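Flavin prenyltransferase UbiX (Aquifex aeolicus, PDB 2EJB) probably catalyses the metal-independent transfer of a dimethylallyl group from dimethylallyl phosphate to reduced FMN, making the prenylated flavin cofactor used by UbiD decarboxylases. Local coordinates at residues V85-C90 with L121-R126. Residues are numbered along the deposited sequence; the frame is centred on the assembly and turned at random.
Sequences VYVVPC and LVLLVR
V85 O accepts the backbone N-H of V122, with 2.8 Å between V122 N and V85 O, and a CA-H...O contact from L121 CA to V85 O at 3.4 Å adds a second, weaker grip. V122 O then takes V87 N, while V87 O receives L124 N in a longer bond. This ladder, with strand axes 16° apart, identifies neighbouring parallel strands. Past V87 the chain turns a corner through V88 and the cis peptide before P89, yet C90 N returns to L124 O at 2.8 Å. On the V85 face, L123 CD1 lies beside V87 CB (3.6 Å) and L123 CG meets C90 SG at 3.7 Å; C90 reaches it because SG stands opposite the backbone N (chi1 178°). With an alanine at L123, the contacts to C90 SG and V87 CB would probably be lost, opening a gap between them. On the other face the Y86 ring presents CD2 to V122 CB at 3.6 Å, and its hydroxyl bonds to L173 O of helix 162-176, which also packs on V122. These neighbouring strands of the parallel sheet in a Rossmann-like flavoprotein fold are linked through helices 92-100 and 106-117 and lead into the predicted FMN site at R126.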
ATOM      1  N   VAL A  85      -7.501 -11.008  15.418  1.00 37.53           N
ATOM      2  CA  VAL A  85      -8.265 -11.341  14.231  1.00 35.31           C
ATOM      3  C   VAL A  85      -7.629 -10.730  13.002  1.00 33.20           C
ATOM      4  O   VAL A  85      -7.408  -9.518  12.947  1.00 35.28           O
ATOM      5  CB  VAL A  85      -9.710 -10.826  14.318  1.00 35.77           C
ATOM      6  CG1 VAL A  85     -10.418 -11.038  12.982  1.00 34.91           C
ATOM      7  CG2 VAL A  85     -10.449 -11.554  15.425  1.00 39.76           C
ATOM      8  N   TYR A  86      -7.337 -11.577  12.021  1.00 27.04           N
ATOM      9  CA  TYR A  86      -6.750 -11.136  10.761  1.00 33.80           C
ATOM     10  C   TYR A  86      -7.791 -11.181   9.657  1.00 33.16           C
ATOM     11  O   TYR A  86      -8.609 -12.103   9.598  1.00 29.93           O
ATOM     12  CB  TYR A  86      -5.590 -12.041  10.329  1.00 28.47           C
ATOM     13  CG  TYR A  86      -4.310 -11.876  11.114  1.00 38.43           C
ATOM     14  CD1 TYR A  86      -3.838 -12.902  11.936  1.00 34.59           C
ATOM     15  CD2 TYR A  86      -3.554 -10.710  11.017  1.00 32.40           C
ATOM     16  CE1 TYR A  86      -2.644 -12.768  12.640  1.00 35.36           C
ATOM     17  CE2 TYR A  86      -2.360 -10.567  11.716  1.00 35.95           C
ATOM     18  CZ  TYR A  86      -1.912 -11.601  12.524  1.00 34.21           C
ATOM     19  OH  TYR A  86      -0.730 -11.472  13.214  1.00 29.45           O
ATOM     20  N   VAL A  87      -7.755 -10.175   8.793  1.00 32.22           N
ATOM     21  CA  VAL A  87      -8.633 -10.096   7.634  1.00 32.23           C
ATOM     22  C   VAL A  87      -7.612  -9.830   6.534  1.00 36.27           C
ATOM     23  O   VAL A  87      -7.309  -8.680   6.193  1.00 31.37           O
ATOM     24  CB  VAL A  87      -9.640  -8.926   7.737  1.00 38.07           C
ATOM     25  CG1 VAL A  87     -10.477  -8.849   6.471  1.00 30.61           C
ATOM     26  CG2 VAL A  87     -10.553  -9.133   8.944  1.00 35.60           C
ATOM     27  N   VAL A  88      -7.067 -10.925   6.010  1.00 34.79           N
ATOM     28  CA  VAL A  88      -6.022 -10.892   4.998  1.00 35.43           C
ATOM     29  C   VAL A  88      -6.309 -11.792   3.794  1.00 40.26           C
ATOM     30  O   VAL A  88      -6.335 -13.017   3.914  1.00 33.30           O
ATOM     31  CB  VAL A  88      -4.676 -11.346   5.619  1.00 32.31           C
ATOM     32  CG1 VAL A  88      -3.572 -11.302   4.573  1.00 24.63           C
ATOM     33  CG2 VAL A  88      -4.331 -10.473   6.828  1.00 30.99           C
ATOM     34  N   PRO A  89      -6.559 -11.189   2.623  1.00 39.23           N
ATOM     35  CA  PRO A  89      -6.568  -9.737   2.429  1.00 39.22           C
ATOM     36  C   PRO A  89      -7.957  -9.193   2.739  1.00 33.20           C
ATOM     37  O   PRO A  89      -8.932  -9.937   2.730  1.00 33.38           O
ATOM     38  CB  PRO A  89      -6.215  -9.586   0.956  1.00 36.98           C
ATOM     39  CG  PRO A  89      -6.919 -10.759   0.345  1.00 43.25           C
ATOM     40  CD  PRO A  89      -6.606 -11.889   1.324  1.00 42.78           C
ATOM     41  N   CYS A  90      -8.034  -7.895   3.008  1.00 32.95           N
ATOM     42  CA  CYS A  90      -9.299  -7.241   3.309  1.00 30.61           C
ATOM     43  C   CYS A  90      -9.706  -6.362   2.126  1.00 35.60           C
ATOM     44  O   CYS A  90      -9.096  -5.322   1.886  1.00 33.91           O
ATOM     45  CB  CYS A  90      -9.154  -6.381   4.568  1.00 29.30           C
ATOM     46  SG  CYS A  90     -10.654  -5.475   5.029  1.00 31.79           S
ATOM     47  N   LEU A 121      -7.567  -6.401  15.939  1.00 33.65           N
ATOM     48  CA  LEU A 121      -8.086  -6.567  14.582  1.00 36.42           C
ATOM     49  C   LEU A 121      -7.044  -6.041  13.596  1.00 31.87           C
ATOM     50  O   LEU A 121      -6.651  -4.872  13.660  1.00 30.97           O
ATOM     51  CB  LEU A 121      -9.395  -5.790  14.415  1.00 29.24           C
ATOM     52  CG  LEU A 121     -10.003  -5.812  13.004  1.00 31.48           C
ATOM     53  CD1 LEU A 121     -10.418  -7.240  12.624  1.00 26.53           C
ATOM     54  CD2 LEU A 121     -11.196  -4.880  12.953  1.00 27.33           C
ATOM     55  N   VAL A 122      -6.602  -6.901  12.683  1.00 36.81           N
ATOM     56  CA  VAL A 122      -5.586  -6.512  11.707  1.00 33.74           C
ATOM     57  C   VAL A 122      -6.069  -6.711  10.268  1.00 34.09           C
ATOM     58  O   VAL A 122      -6.489  -7.803   9.888  1.00 35.20           O
ATOM     59  CB  VAL A 122      -4.291  -7.321  11.928  1.00 34.03           C
ATOM     60  CG1 VAL A 122      -3.162  -6.743  11.097  1.00 29.09           C
ATOM     61  CG2 VAL A 122      -3.922  -7.315  13.410  1.00 36.61           C
ATOM     62  N   LEU A 123      -5.994  -5.651   9.471  1.00 28.99           N
ATOM     63  CA  LEU A 123      -6.435  -5.696   8.076  1.00 27.26           C
ATOM     64  C   LEU A 123      -5.294  -5.440   7.093  1.00 31.75           C
ATOM     65  O   LEU A 123      -4.438  -4.580   7.326  1.00 32.41           O
ATOM     66  CB  LEU A 123      -7.536  -4.650   7.846  1.00 28.71           C
ATOM     67  CG  LEU A 123      -8.994  -4.871   8.282  1.00 41.98           C
ATOM     68  CD1 LEU A 123      -9.096  -5.785   9.480  1.00 38.03           C
ATOM     69  CD2 LEU A 123      -9.639  -3.506   8.555  1.00 37.43           C
ATOM     70  N   LEU A 124      -5.271  -6.204   6.002  1.00 31.73           N
ATOM     71  CA  LEU A 124      -4.253  -6.014   4.975  1.00 30.25           C
ATOM     72  C   LEU A 124      -5.001  -5.466   3.779  1.00 33.63           C
ATOM     73  O   LEU A 124      -5.759  -6.187   3.135  1.00 33.78           O
ATOM     74  CB  LEU A 124      -3.554  -7.329   4.586  1.00 32.40           C
ATOM     75  CG  LEU A 124      -2.398  -7.079   3.600  1.00 36.99           C
ATOM     76  CD1 LEU A 124      -1.233  -6.468   4.363  1.00 38.77           C
ATOM     77  CD2 LEU A 124      -1.960  -8.379   2.929  1.00 40.20           C
ATOM     78  N   VAL A 125      -4.808  -4.183   3.496  1.00 33.96           N
ATOM     79  CA  VAL A 125      -5.492  -3.547   2.380  1.00 32.13           C
ATOM     80  C   VAL A 125      -4.608  -3.491   1.143  1.00 38.24           C
ATOM     81  O   VAL A 125      -3.421  -3.178   1.216  1.00 36.32           O
ATOM     82  CB  VAL A 125      -5.949  -2.121   2.752  1.00 30.27           C
ATOM     83  CG1 VAL A 125      -6.627  -1.473   1.557  1.00 29.79           C
ATOM     84  CG2 VAL A 125      -6.914  -2.180   3.944  1.00 29.05           C
ATOM     85  N   ARG A 126      -5.212  -3.805   0.005  1.00 36.80           N
ATOM     86  CA  ARG A 126      -4.515  -3.824  -1.267  1.00 37.70           C
ATOM     87  C   ARG A 126      -5.400  -3.122  -2.292  1.00 40.56           C
ATOM     88  O   ARG A 126      -6.315  -3.721  -2.853  1.00 36.22           O
ATOM     89  CB  ARG A 126      -4.250  -5.281  -1.664  1.00 44.21           C
ATOM     90  CG  ARG A 126      -3.334  -5.505  -2.858  1.00 47.61           C
ATOM     91  CD  ARG A 126      -4.056  -5.252  -4.161  1.00 46.46           C
ATOM     92  NE  ARG A 126      -3.497  -4.106  -4.857  1.00 52.10           N
ATOM     93  CZ  ARG A 126      -4.096  -3.476  -5.857  1.00 51.06           C
ATOM     94  NH1 ARG A 126      -5.288  -3.880  -6.281  1.00 50.81           N
ATOM     95  NH2 ARG A 126      -3.503  -2.438  -6.427  1.00 44.36           N
TER